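Putative mandelate racemase (Salmonella typhimurium, PDB 2O56) is of unknown function but belongs to the enolase superfamily, binds magnesium and may act as a hydro-lyase. Local coordinates at residues 226-231 with 248-253; 256-261 with 287-292; 7-12 with 28-33. All blocks are in the same frame, centred on the assembly; numbering follows the deposited sequence.

How the contacts relate
Contact 3 comes first along the chain: it closes the loop, part of which is not modelled, between strands 6-13 and 28-34 in the N-terminal region. Contact 1 follows in the barrel region and pairs the start of helix 228-238 with the loop after strand 246-247. Contact 2 opens only after contact 1 has closed, joining helix 255-264 to the loop before strand 292-293. The three therefore run in series, neither nested nor crossed. Contacts 1 and 2 touch, their centres about 10 Å apart, with Pro249 of one packed on Met258 of the other, whereas contact 3 lies across the chain's centre, about 37 Å from contact 1 between centres.

Contact 1: residues 226-231 with 248-253; sequences TDTTSA and EPVMPL
A single carbonyl, Pro249 O, is approached by both a hydroxyl and a methyl group from 226-231, in a contact where no backbone-to-backbone hydrogen bond joins the two segments. Thr226 OG1 donates to Pro249 O over 2.7 Å, tilted 23° from the carbonyl plane. Its chi1 of 40° tucks the hydroxyl between the backbone N and carbonyl carbon of its own residue, on the side where Pro249 lies. Ala231 CB reaches the same oxygen, Pro249 O, at 3.4 Å. Ala231 CB also lies 3.6 Å from Pro249 CB, an apolar contact between the helix and the proline ring. One turn earlier, Thr228 and Val250 run side by side and point the same way, with OG1 of Thr228 3.8 Å from CG2 of Val250; Thr228 OG1 is itself hydrogen-bonded to Asp317 OD2 of a neighbouring subunit. A water adds a second polar link: it donates to Thr226 O and accepts from Met251 N at 2.7 Å. The helix start is secured by a capping box, in which Ser230 N donates to Asp227 OD1 and Asp227 N returns a bond to Ser230 OG; Asp227 OD1 also accepts from Gly191 N. The contact is buried and lies near the metal ligands, the side chain of Pro249 being about 6 Å from that of Glu247 and about 10 Å from the bound magnesium. It joins the N-terminal end of helix 228-238 to the loop between strand 246-247 and helix 255-264, whose Met258 and Val261 pack on Pro249.

Contact 2: residues 256-261 with 287-292; sequences AQMKQV and NGSLSV
Polar and apolar contacts divide the work where Lys259 and Met258 of helix 255-264 meet the loop 287-292. The polar link across the segments is Lys259 NZ to Asn287 O, 3.0 Å long and in the carbonyl plane. The lysine chain bends at chi2 (44°) and again at chi4 (-48°), which curls it round the carbonyl and brings CD within 3.1 Å of Asn287 O. Within the loop, Asn287 OD1 accepts twice from Ser289: the hydroxyl OG bonds at 2.7 Å, and the backbone N, from above the carbonyl plane, forms an Asx turn. These two bonds fix the amide while its ND2 lies 3.7 Å from Lys259 CB. Van der Waals contacts take over farther along. Ser289 CB rests 3.5 Å from Lys259 N, against the helix backbone, and Met258 crosses Leu290 at about a right angle, with CG of Met258 3.7 Å from CD2 of Leu290. Phe284 of helix 277-286 touches both of these side chains. Following helix 277-286, with Gly288 at positive phi, the loop leads into strand 292-293: it is an alpha-beta loop of the beta/alpha barrel of the enolase superfamily, here packed against the earlier barrel helix 255-264.

Contact 3: residues 7-12 with 28-33; sequences TSVDII and VVVKIN
Val9 and Val30 meet closely on the buried face of this antiparallel pair, CG1 of Val9 lying 3.5 Å from CG1 of Val30. Both methyls stand anti to their backbone N (chi1 -179° and 178°), which turns them toward each other. Ile11 and Ile32 share this face, which helices 52-66 and 93-114 cover. The other face carries a more open polar cluster around Asn33. Its ND2 donates to Asp10 OD2 at 2.7 Å, from above the carboxylate plane, and to Ser8 OG at 3.0 Å. Lys31 NZ joins the cluster, bonding to Asn33 OD1 at 2.7 Å and forming a longer salt bridge of 3.6 Å with Asp10 OD2. Asn33 OD1 is also hydrogen-bonded to Ser39 of strand 39-44, and Asp10 OD1 to Thr397 OG1 of strand 395-398. Beyond the cluster, Ile12 CD1 rests 4.0 Å from Lys31 CB, making that end apolar. Regular backbone bonds link Asp10 with Lys31 and Ile12 with Val29, but at the exposed end Thr7 and Ser8 both face Asn33, a classic beta bulge. Flanked by strands 39-44 and 395-398, the pair forms the middle of the antiparallel sheet that packs on helices in the N-terminal domain of the enolase superfamily.

Contact 1: residues 226-231 with 248-253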
loop_
_atom_site.group_PDB
_atom_site.type_symbol
_atom_site.label_atom_id
_atom_site.label_comp_id
_atom_site.label_asym_id
_atom_site.label_seq_id
_atom_site.Cartn_x
_atom_site.Cartn_y
_atom_site.Cartn_z
ATOM N N THR A 226 19.512 -10.335 20.264
ATOM C CA THR A 226 18.645 -9.188 20.472
ATOM C C THR A 226 17.295 -9.405 19.761
ATOM O O THR A 226 17.164 -10.280 18.885
ATOM C CB THR A 226 19.292 -7.909 19.911
ATOM O OG1 THR A 226 19.940 -8.210 18.666
ATOM C CG2 THR A 226 20.336 -7.339 20.893
ATOM N N ASP A 227 16.292 -8.617 20.147
ATOM C CA ASP A 227 15.076 -8.522 19.347
ATOM C C ASP A 227 15.010 -7.142 18.693
ATOM O O ASP A 227 15.976 -6.376 18.763
ATOM C CB ASP A 227 13.822 -8.899 20.171
ATOM C CG ASP A 227 13.426 -7.831 21.206
ATOM O OD1 ASP A 227 14.193 -6.873 21.439
ATOM O OD2 ASP A 227 12.332 -7.961 21.813
ATOM N N THR A 228 13.881 -6.815 18.073
ATOM C CA THR A 228 13.725 -5.530 17.378
ATOM C C THR A 228 14.045 -4.324 18.269
ATOM O O THR A 228 14.822 -3.461 17.888
ATOM C CB THR A 228 12.309 -5.383 16.791
ATOM O OG1 THR A 228 12.056 -6.494 15.937
ATOM C CG2 THR A 228 12.172 -4.090 15.974
ATOM N N THR A 229 13.478 -4.295 19.465
ATOM C CA THR A 229 13.679 -3.153 20.364
ATOM C C THR A 229 15.135 -2.937 20.795
ATOM O O THR A 229 15.667 -1.841 20.659
ATOM C CB THR A 229 12.701 -3.220 21.553
ATOM O OG1 THR A 229 11.377 -3.354 21.025
ATOM C CG2 THR A 229 12.760 -1.937 22.402
ATOM N N SER A 230 15.776 -3.983 21.298
ATOM C CA SER A 230 17.173 -3.902 21.711
ATOM C C SER A 230 18.162 -3.756 20.559
ATOM O O SER A 230 19.201 -3.123 20.720
ATOM C CB SER A 230 17.553 -5.117 22.559
ATOM O OG SER A 230 17.155 -6.328 21.931
ATOM N N ALA A 231 17.870 -4.353 19.402
ATOM C CA ALA A 231 18.723 -4.160 18.220
ATOM C C ALA A 231 18.733 -2.687 17.820
ATOM O O ALA A 231 19.783 -2.128 17.464
ATOM C CB ALA A 231 18.228 -5.029 17.029
ATOM N N GLU A 248 22.681 -9.607 11.543
ATOM C CA GLU A 248 21.623 -10.302 12.267
ATOM C C GLU A 248 21.092 -9.591 13.515
ATOM O O GLU A 248 21.069 -10.188 14.596
ATOM C CB GLU A 248 22.105 -11.713 12.653
ATOM C CG GLU A 248 22.182 -12.681 11.477
ATOM C CD GLU A 248 22.022 -14.116 11.905
ATOM O OE1 GLU A 248 22.892 -14.590 12.651
ATOM O OE2 GLU A 248 21.032 -14.771 11.500
ATOM N N PRO A 249 20.634 -8.328 13.380
ATOM C CA PRO A 249 20.126 -7.659 14.577
ATOM C C PRO A 249 18.900 -8.398 15.157
ATOM O O PRO A 249 18.625 -8.342 16.353
ATOM C CB PRO A 249 19.719 -6.282 14.046
ATOM C CG PRO A 249 19.468 -6.489 12.577
ATOM C CD PRO A 249 20.482 -7.489 12.173
ATOM N N VAL A 250 18.176 -9.121 14.313
ATOM C CA VAL A 250 16.950 -9.762 14.764
ATOM C C VAL A 250 16.787 -11.040 13.895
ATOM O O VAL A 250 17.351 -11.127 12.805
ATOM C CB VAL A 250 15.743 -8.776 14.617
ATOM C CG1 VAL A 250 15.466 -8.435 13.123
ATOM C CG2 VAL A 250 14.495 -9.345 15.248
ATOM N N MET A 251 16.076 -12.045 14.398
ATOM C CA MET A 251 15.829 -13.269 13.621
ATOM C C MET A 251 14.939 -12.973 12.400
ATOM O O MET A 251 14.248 -11.961 12.402
ATOM C CB MET A 251 15.188 -14.327 14.527
ATOM C CG MET A 251 13.778 -14.021 14.968
ATOM S SD MET A 251 13.149 -15.263 16.129
ATOM C CE MET A 251 11.554 -14.556 16.539
ATOM N N PRO A 252 14.955 -13.856 11.361
ATOM C CA PRO A 252 14.232 -13.615 10.111
ATOM C C PRO A 252 12.772 -14.070 10.031
ATOM O O PRO A 252 12.154 -13.896 8.987
ATOM C CB PRO A 252 15.058 -14.415 9.078
ATOM C CG PRO A 252 15.664 -15.512 9.839
ATOM C CD PRO A 252 15.741 -15.111 11.290
ATOM N N LEU A 253 12.228 -14.643 11.103
ATOM C CA LEU A 253 10.921 -15.325 11.050
ATOM C C LEU A 253 9.751 -14.430 10.631
ATOM O O LEU A 253 8.825 -14.879 9.926
ATOM C CB LEU A 253 10.635 -15.999 12.396
ATOM C CG LEU A 253 11.575 -17.130 12.831
ATOM C CD1 LEU A 253 11.032 -17.805 14.088
ATOM C CD2 LEU A 253 11.789 -18.140 11.728
HETATM O O HOH W 1 15.729 -11.999 17.101
#

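Contact 2: residues 256-261 with 287-292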
loop_
_atom_site.group_PDB
_atom_site.type_symbol
_atom_site.label_atom_id
_atom_site.label_comp_id
_atom_site.label_asym_id
_atom_site.label_seq_id
_atom_site.Cartn_x
_atom_site.Cartn_y
_atom_site.Cartn_z
ATOM N N ALA A 256 9.309 -8.259 8.697
ATOM C CA ALA A 256 8.941 -6.866 8.987
ATOM C C ALA A 256 9.767 -6.301 10.123
ATOM O O ALA A 256 9.977 -5.089 10.187
ATOM C CB ALA A 256 7.443 -6.730 9.288
ATOM N N GLN A 257 10.238 -7.184 11.010
ATOM C CA GLN A 257 11.068 -6.782 12.140
ATOM C C GLN A 257 12.436 -6.294 11.655
ATOM O O GLN A 257 12.937 -5.276 12.128
ATOM C CB GLN A 257 11.235 -7.922 13.156
ATOM C CG GLN A 257 9.938 -8.543 13.666
ATOM C CD GLN A 257 8.876 -7.542 14.051
ATOM O OE1 GLN A 257 7.719 -7.664 13.651
ATOM N NE2 GLN A 257 9.250 -6.557 14.841
ATOM N N MET A 258 13.029 -7.013 10.701
ATOM C CA MET A 258 14.250 -6.534 10.023
ATOM C C MET A 258 14.082 -5.152 9.387
ATOM O O MET A 258 14.974 -4.290 9.476
ATOM C CB MET A 258 14.723 -7.548 8.969
ATOM C CG MET A 258 16.196 -7.374 8.526
ATOM S SD MET A 258 17.417 -7.978 9.718
ATOM C CE MET A 258 17.061 -9.736 9.717
ATOM N N LYS A 259 12.949 -4.960 8.712
ATOM C CA LYS A 259 12.585 -3.656 8.163
ATOM C C LYS A 259 12.471 -2.580 9.246
ATOM O O LYS A 259 12.947 -1.453 9.054
ATOM C CB LYS A 259 11.311 -3.766 7.331
ATOM C CG LYS A 259 10.924 -2.535 6.506
ATOM C CD LYS A 259 12.074 -1.904 5.771
ATOM C CE LYS A 259 11.614 -0.659 5.010
ATOM N NZ LYS A 259 10.378 -0.900 4.215
ATOM N N GLN A 260 11.880 -2.924 10.386
ATOM C CA GLN A 260 11.780 -1.961 11.483
ATOM C C GLN A 260 13.177 -1.531 11.981
ATOM O O GLN A 260 13.395 -0.356 12.222
ATOM C CB GLN A 260 10.896 -2.510 12.611
ATOM C CG GLN A 260 10.735 -1.612 13.842
ATOM C CD GLN A 260 9.820 -0.410 13.647
ATOM O OE1 GLN A 260 9.250 -0.196 12.580
ATOM N NE2 GLN A 260 9.683 0.388 14.704
ATOM N N VAL A 261 14.119 -2.471 12.090
ATOM C CA VAL A 261 15.496 -2.136 12.480
ATOM C C VAL A 261 16.138 -1.216 11.426
ATOM O O VAL A 261 16.690 -0.183 11.771
ATOM C CB VAL A 261 16.371 -3.410 12.777
ATOM C CG1 VAL A 261 17.812 -3.016 13.252
ATOM C CG2 VAL A 261 15.725 -4.247 13.870
ATOM N N ASN A 287 11.220 -5.845 0.806
ATOM C CA ASN A 287 10.985 -4.869 1.854
ATOM C C ASN A 287 12.160 -3.908 2.080
ATOM O O ASN A 287 12.057 -2.975 2.862
ATOM C CB ASN A 287 10.434 -5.511 3.158
ATOM C CG ASN A 287 11.513 -6.168 4.055
ATOM O OD1 ASN A 287 12.697 -6.154 3.765
ATOM N ND2 ASN A 287 11.068 -6.742 5.170
ATOM N N GLY A 288 13.267 -4.146 1.385
ATOM C CA GLY A 288 14.419 -3.217 1.404
ATOM C C GLY A 288 15.184 -3.182 2.712
ATOM O O GLY A 288 15.942 -2.235 2.969
ATOM N N SER A 289 15.041 -4.221 3.534
ATOM C CA SER A 289 15.683 -4.201 4.882
ATOM C C SER A 289 17.188 -4.486 4.903
ATOM O O SER A 289 17.923 -3.939 5.737
ATOM C CB SER A 289 14.974 -5.153 5.848
ATOM O OG SER A 289 14.911 -6.476 5.329
ATOM N N LEU A 290 17.650 -5.347 3.998
ATOM C CA LEU A 290 19.048 -5.811 4.020
ATOM C C LEU A 290 19.855 -5.040 2.999
ATOM O O LEU A 290 19.355 -4.751 1.926
ATOM C CB LEU A 290 19.131 -7.329 3.748
ATOM C CG LEU A 290 18.419 -8.241 4.767
ATOM C CD1 LEU A 290 18.680 -9.690 4.436
ATOM C CD2 LEU A 290 18.937 -7.895 6.172
ATOM N N SER A 291 21.095 -4.688 3.341
ATOM C CA SER A 291 22.031 -4.127 2.378
ATOM C C SER A 291 23.032 -5.178 1.928
ATOM O O SER A 291 23.506 -5.150 0.794
ATOM C CB SER A 291 22.814 -2.950 3.006
ATOM O OG SER A 291 21.961 -1.845 3.252
ATOM N N VAL A 292 23.387 -6.072 2.846
ATOM C CA VAL A 292 24.369 -7.136 2.589
ATOM C C VAL A 292 23.704 -8.470 2.916
ATOM O O VAL A 292 23.109 -8.606 3.976
ATOM C CB VAL A 292 25.641 -6.960 3.470
ATOM C CG1 VAL A 292 26.608 -8.188 3.359
ATOM C CG2 VAL A 292 26.372 -5.677 3.097
#

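Contact 3: residues 7-12 with 28-33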
loop_
_atom_site.group_PDB
_atom_site.type_symbol
_atom_site.label_atom_id
_atom_site.label_comp_id
_atom_site.label_asym_id
_atom_site.label_seq_id
_atom_site.Cartn_x
_atom_site.Cartn_y
_atom_site.Cartn_z
ATOM N N THR A 7 26.196 -44.108 -7.587
ATOM C CA THR A 7 26.147 -45.511 -7.150
ATOM C C THR A 7 25.975 -45.652 -5.644
ATOM O O THR A 7 25.330 -46.590 -5.174
ATOM C CB THR A 7 27.372 -46.319 -7.652
ATOM O OG1 THR A 7 28.572 -45.605 -7.341
ATOM C CG2 THR A 7 27.291 -46.512 -9.144
ATOM N N SER A 8 26.531 -44.699 -4.889
ATOM C CA SER A 8 26.365 -44.674 -3.445
ATOM C C SER A 8 26.678 -43.277 -2.896
ATOM O O SER A 8 27.315 -42.463 -3.571
ATOM C CB SER A 8 27.307 -45.693 -2.786
ATOM O OG SER A 8 28.650 -45.232 -2.855
ATOM N N VAL A 9 26.220 -43.009 -1.673
ATOM C CA VAL A 9 26.506 -41.756 -1.000
ATOM C C VAL A 9 26.953 -42.092 0.415
ATOM O O VAL A 9 26.279 -42.838 1.106
ATOM C CB VAL A 9 25.256 -40.810 -0.925
ATOM C CG1 VAL A 9 25.632 -39.492 -0.216
ATOM C CG2 VAL A 9 24.704 -40.513 -2.299
ATOM N N ASP A 10 28.090 -41.548 0.826
ATOM C CA ASP A 10 28.559 -41.692 2.185
ATOM C C ASP A 10 28.252 -40.415 2.920
ATOM O O ASP A 10 28.537 -39.327 2.424
ATOM C CB ASP A 10 30.063 -41.954 2.211
ATOM C CG ASP A 10 30.463 -43.124 1.331
ATOM O OD1 ASP A 10 30.065 -44.262 1.647
ATOM O OD2 ASP A 10 31.152 -42.906 0.308
ATOM N N ILE A 11 27.648 -40.548 4.093
ATOM C CA ILE A 11 27.383 -39.401 4.945
ATOM C C ILE A 11 28.316 -39.487 6.150
ATOM O O ILE A 11 28.192 -40.390 6.982
ATOM C CB ILE A 11 25.884 -39.321 5.334
ATOM C CG1 ILE A 11 25.022 -39.266 4.065
ATOM C CG2 ILE A 11 25.625 -38.068 6.156
ATOM C CD1 ILE A 11 24.529 -40.600 3.547
ATOM N N ILE A 12 29.262 -38.552 6.211
ATOM C CA ILE A 12 30.437 -38.662 7.072
ATOM C C ILE A 12 30.385 -37.705 8.272
ATOM O O ILE A 12 30.315 -36.485 8.118
ATOM C CB ILE A 12 31.748 -38.443 6.247
ATOM C CG1 ILE A 12 31.832 -39.471 5.117
ATOM C CG2 ILE A 12 32.996 -38.518 7.140
ATOM C CD1 ILE A 12 32.716 -39.093 3.960
ATOM N N VAL A 28 30.018 -32.165 8.926
ATOM C CA VAL A 28 29.403 -33.336 8.308
ATOM C C VAL A 28 29.557 -33.225 6.798
ATOM O O VAL A 28 29.261 -32.192 6.205
ATOM C CB VAL A 28 27.915 -33.444 8.697
ATOM C CG1 VAL A 28 27.170 -34.396 7.784
ATOM C CG2 VAL A 28 27.788 -33.887 10.147
ATOM N N VAL A 29 30.033 -34.302 6.182
ATOM C CA VAL A 29 30.393 -34.295 4.783
ATOM C C VAL A 29 29.557 -35.305 3.997
ATOM O O VAL A 29 29.274 -36.411 4.474
ATOM C CB VAL A 29 31.928 -34.518 4.617
ATOM C CG1 VAL A 29 32.277 -34.958 3.220
ATOM C CG2 VAL A 29 32.685 -33.240 5.005
ATOM N N VAL A 30 29.125 -34.907 2.808
ATOM C CA VAL A 30 28.423 -35.820 1.904
ATOM C C VAL A 30 29.413 -36.112 0.790
ATOM O O VAL A 30 29.968 -35.185 0.209
ATOM C CB VAL A 30 27.184 -35.156 1.288
ATOM C CG1 VAL A 30 26.498 -36.098 0.327
ATOM C CG2 VAL A 30 26.210 -34.725 2.369
ATOM N N LYS A 31 29.662 -37.395 0.542
ATOM C CA LYS A 31 30.571 -37.840 -0.498
ATOM C C LYS A 31 29.757 -38.695 -1.452
ATOM O O LYS A 31 29.231 -39.732 -1.069
ATOM C CB LYS A 31 31.695 -38.689 0.104
ATOM C CG LYS A 31 32.760 -39.121 -0.905
ATOM C CD LYS A 31 33.883 -39.877 -0.190
ATOM C CE LYS A 31 34.734 -40.674 -1.162
ATOM N NZ LYS A 31 34.100 -41.958 -1.471
ATOM N N ILE A 32 29.642 -38.239 -2.688
ATOM C CA ILE A 32 28.733 -38.834 -3.625
ATOM C C ILE A 32 29.604 -39.617 -4.607
ATOM O O ILE A 32 30.607 -39.085 -5.125
ATOM C CB ILE A 32 27.934 -37.761 -4.369
ATOM C CG1 ILE A 32 27.013 -37.023 -3.394
ATOM C CG2 ILE A 32 27.093 -38.384 -5.471
ATOM C CD1 ILE A 32 25.975 -36.158 -4.073
ATOM N N ASN A 33 29.247 -40.877 -4.845
ATOM C CA ASN A 33 30.127 -41.776 -5.604
ATOM C C ASN A 33 29.467 -42.203 -6.887
ATOM O O ASN A 33 28.266 -42.459 -6.912
ATOM C CB ASN A 33 30.515 -43.003 -4.754
ATOM C CG ASN A 33 31.158 -42.616 -3.440
ATOM O OD1 ASN A 33 32.170 -41.924 -3.426
ATOM N ND2 ASN A 33 30.559 -43.036 -2.330
#